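Putative N-acetylneuraminate lyase ([Ruminococcus] gnavus ATCC 29149, PDB 6RB7) is a putative lyase of the dihydrodipicolinate synthetase family, built as a parallel beta/alpha barrel and assembled from four chains. Local coordinates at residues 168-173 / 196-201. Numbering follows the deposited sequence. Where two conformers were deposited one is given.
Unlike the reference sequence in segment 196-201: Ala198 (reference Lys).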
ATOM      1  N   VAL A 168      -8.260 -18.197 -19.593  1.00 10.65           N
ATOM      2  CA  VAL A 168      -7.831 -18.090 -18.162  1.00 11.36           C
ATOM      3  C   VAL A 168      -7.464 -16.654 -17.828  1.00 11.14           C
ATOM      4  O   VAL A 168      -6.557 -16.079 -18.457  1.00 10.86           O
ATOM      5  CB  VAL A 168      -6.656 -19.022 -17.859  1.00 11.40           C
ATOM      6  CG1 VAL A 168      -6.222 -18.914 -16.415  1.00 12.20           C
ATOM      7  CG2 VAL A 168      -6.992 -20.480 -18.197  1.00 12.23           C
ATOM      8  N   ILE A 169      -8.104 -16.088 -16.797  1.00 11.11           N
ATOM      9  CA  ILE A 169      -7.706 -14.767 -16.266  1.00 10.81           C
ATOM     10  C   ILE A 169      -6.514 -14.977 -15.347  1.00 11.86           C
ATOM     11  O   ILE A 169      -6.598 -15.868 -14.484  1.00 12.06           O
ATOM     12  CB  ILE A 169      -8.878 -14.175 -15.475  1.00 11.66           C
ATOM     13  CG1 ILE A 169     -10.090 -13.957 -16.372  1.00 14.46           C
ATOM     14  CG2 ILE A 169      -8.442 -12.923 -14.727  1.00 13.38           C
ATOM     15  CD1 ILE A 169     -11.374 -13.823 -15.567  1.00 13.64           C
ATOM     16  N   TYR A 170      -5.473 -14.170 -15.475  1.00 10.19           N
ATOM     17  CA  TYR A 170      -4.306 -14.243 -14.572  1.00  9.44           C
ATOM     18  C   TYR A 170      -4.394 -13.073 -13.601  1.00 12.42           C
ATOM     19  O   TYR A 170      -4.193 -11.908 -14.009  1.00 11.74           O
ATOM     20  CB  TYR A 170      -3.007 -14.319 -15.354  1.00 11.24           C
ATOM     21  CG  TYR A 170      -1.850 -14.832 -14.538  1.00 10.29           C
ATOM     22  CD1 TYR A 170      -1.325 -14.089 -13.519  1.00 13.18           C
ATOM     23  CD2 TYR A 170      -1.302 -16.093 -14.772  1.00 11.85           C
ATOM     24  CE1 TYR A 170      -0.240 -14.538 -12.781  1.00 16.94           C
ATOM     25  CE2 TYR A 170      -0.268 -16.582 -13.985  1.00 14.92           C
ATOM     26  CZ  TYR A 170       0.239 -15.819 -12.963  1.00 18.44           C
ATOM     27  OH  TYR A 170       1.287 -16.254 -12.185  1.00 20.76           O
ATOM     28  N   ASN A 171      -4.663 -13.375 -12.316  1.00 11.84           N
ATOM     29  CA  ASN A 171      -4.798 -12.343 -11.264  1.00 10.62           C
ATOM     30  C   ASN A 171      -3.454 -12.153 -10.579  1.00 10.80           C
ATOM     31  O   ASN A 171      -2.963 -13.086  -9.960  1.00 12.37           O
ATOM     32  CB  ASN A 171      -5.897 -12.721 -10.280  1.00 10.25           C
ATOM     33  CG  ASN A 171      -6.178 -11.647  -9.264  1.00 12.83           C
ATOM     34  OD1 ASN A 171      -6.264 -10.478  -9.637  1.00 12.69           O
ATOM     35  ND2 ASN A 171      -6.293 -12.021  -7.986  1.00 12.02           N
ATOM     36  N   ILE A 172      -2.860 -10.980 -10.720  0.50 11.11           N
ATOM     37  CA  ILE A 172      -1.527 -10.677 -10.119  0.50 12.20           C
ATOM     38  C   ILE A 172      -1.503  -9.207  -9.712  0.50 13.16           C
ATOM     39  O   ILE A 172      -0.797  -8.387 -10.293  0.50 13.67           O
ATOM     40  CB  ILE A 172      -0.407 -11.130 -11.068  0.50 16.10           C
ATOM     41  CG1 ILE A 172       0.964 -10.924 -10.414  0.50 20.24           C
ATOM     42  CG2 ILE A 172      -0.531 -10.503 -12.448  0.50 19.47           C
ATOM     43  CD1 ILE A 172       1.978 -11.965 -10.813  0.50 17.87           C
ATOM     44  N   PRO A 173      -2.322  -8.824  -8.715  1.00 12.01           N
ATOM     45  CA  PRO A 173      -2.518  -7.414  -8.391  1.00 11.97           C
ATOM     46  C   PRO A 173      -1.226  -6.732  -7.960  1.00 13.14           C
ATOM     47  O   PRO A 173      -1.084  -5.509  -8.219  1.00 14.75           O
ATOM     48  CB  PRO A 173      -3.575  -7.377  -7.297  1.00 15.25           C
ATOM     49  CG  PRO A 173      -3.608  -8.792  -6.759  1.00 15.50           C
ATOM     50  CD  PRO A 173      -3.176  -9.697  -7.897  1.00 12.48           C
ATOM     51  N   GLY A 196     -11.704 -20.026 -15.808  1.00 10.07           N
ATOM     52  CA  GLY A 196     -11.222 -19.803 -14.443  1.00 11.60           C
ATOM     53  C   GLY A 196     -10.066 -18.849 -14.373  1.00 11.75           C
ATOM     54  O   GLY A 196      -9.965 -17.956 -15.205  1.00 10.54           O
ATOM     55  N   VAL A 197      -9.320 -18.963 -13.290  1.00 12.17           N
ATOM     56  CA  VAL A 197      -8.416 -17.896 -12.796  1.00 11.69           C
ATOM     57  C   VAL A 197      -7.107 -18.552 -12.369  1.00 10.53           C
ATOM     58  O   VAL A 197      -7.157 -19.481 -11.559  1.00 10.70           O
ATOM     59  CB  VAL A 197      -8.988 -17.121 -11.603  1.00 10.73           C
ATOM     60  CG1 VAL A 197      -8.057 -16.014 -11.171  1.00 11.89           C
ATOM     61  CG2 VAL A 197     -10.375 -16.598 -11.900  1.00 11.76           C
ATOM     62  N   ALA A 198      -5.993 -18.063 -12.864  1.00  9.99           N
ATOM     63  CA  ALA A 198      -4.678 -18.341 -12.284  1.00 10.79           C
ATOM     64  C   ALA A 198      -4.408 -17.271 -11.244  1.00 10.80           C
ATOM     65  O   ALA A 198      -4.299 -16.081 -11.619  1.00 11.76           O
ATOM     66  CB  ALA A 198      -3.629 -18.414 -13.347  1.00 11.54           C
ATOM     67  N   ASN A 199      -4.432 -17.651  -9.978  1.00 10.51           N
ATOM     68  CA  ASN A 199      -4.413 -16.650  -8.887  1.00 11.11           C
ATOM     69  C   ASN A 199      -3.019 -16.538  -8.293  1.00 11.39           C
ATOM     70  O   ASN A 199      -2.587 -17.475  -7.576  1.00 11.33           O
ATOM     71  CB  ASN A 199      -5.397 -16.980  -7.784  1.00 11.82           C
ATOM     72  CG  ASN A 199      -5.508 -15.771  -6.885  1.00 15.01           C
ATOM     73  OD1 ASN A 199      -5.938 -14.727  -7.369  1.00 14.76           O
ATOM     74  ND2 ASN A 199      -5.010 -15.848  -5.660  1.00 11.64           N
ATOM     75  N   SER A 200      -2.409 -15.359  -8.447  1.00 10.51           N
ATOM     76  CA  SER A 200      -1.054 -15.093  -7.896  1.00 11.00           C
ATOM     77  C   SER A 200      -1.091 -14.021  -6.800  1.00 12.20           C
ATOM     78  O   SER A 200      -0.019 -13.718  -6.279  1.00 12.76           O
ATOM     79  CB  SER A 200      -0.051 -14.754  -8.955  1.00 12.41           C
ATOM     80  OG  SER A 200       0.346 -15.980  -9.600  1.00 14.85           O
ATOM     81  N   SER A 201      -2.265 -13.562  -6.382  1.00 10.73           N
ATOM     82  CA  SER A 201      -2.373 -12.753  -5.163  1.00  9.31           C
ATOM     83  C   SER A 201      -1.969 -13.645  -3.989  1.00 10.15           C
ATOM     84  O   SER A 201      -2.058 -14.876  -4.090  1.00 10.65           O
ATOM     85  CB  SER A 201      -3.757 -12.194  -4.991  1.00 11.67           C
ATOM     86  OG  SER A 201      -4.670 -13.190  -4.573  1.00 12.71           O
TER
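The ring of Tyr170 turns one face to the backbone of the neighbouring strand, with the carbonyl oxygen of Ala198 about 4.0 Å above its plane and displaced toward the rim, while CB of Ile172 lies in plane at its edge. Ala198 CB, the methyl of a residue that differs from the reference sequence (lysine there), comes within 3.6 Å of Tyr170 CD2. With CG anti to the backbone N (chi1 -161°), the ring reaches along the second strand far enough for Tyr170 OH to meet Ser200 OG at 2.8 Å, a hydrogen bond in which either hydroxyl may be the donor. Two further flat groups belong to Asn171 and Asn199, whose side chains run side by side and point the same way, with their amide planes 28° apart. Asn171 ND2 donates to Asn199 OD1 across 2.8 Å, almost straight at 175° and with the acceptor in the amide plane of Asn171. The remaining polar ends are tied down in turn: Asn171 OD1 accepts from the backbone N of Leu180, and Asn199 ND2 donates to Ser201 OG, itself bonded to Asp206. These bonds lie at the C-terminal ends of two neighbouring strands of a beta/alpha barrel, the end at which this fold characteristically carries its active site. Strands 166-171 and 194-199 run parallel, and Ile169 and Asn171 each donate and accept one backbone bond: Ile169 with Gly196 O and Ala198 N, Asn171 with Ala198 O and Ser200 N. The Asn171 O to Ser200 N bond, 2.8 Å long, carries the pairing just past the second strand. On the same helix-covered face as the asparagines, Val197 CG1 packs 4.0 Å from Asn171 CB, and Phe210 of helix 204-214 touches both asparagines. Beyond the strands, Pro173 CG rests against Ser201 CB at 3.8 Å.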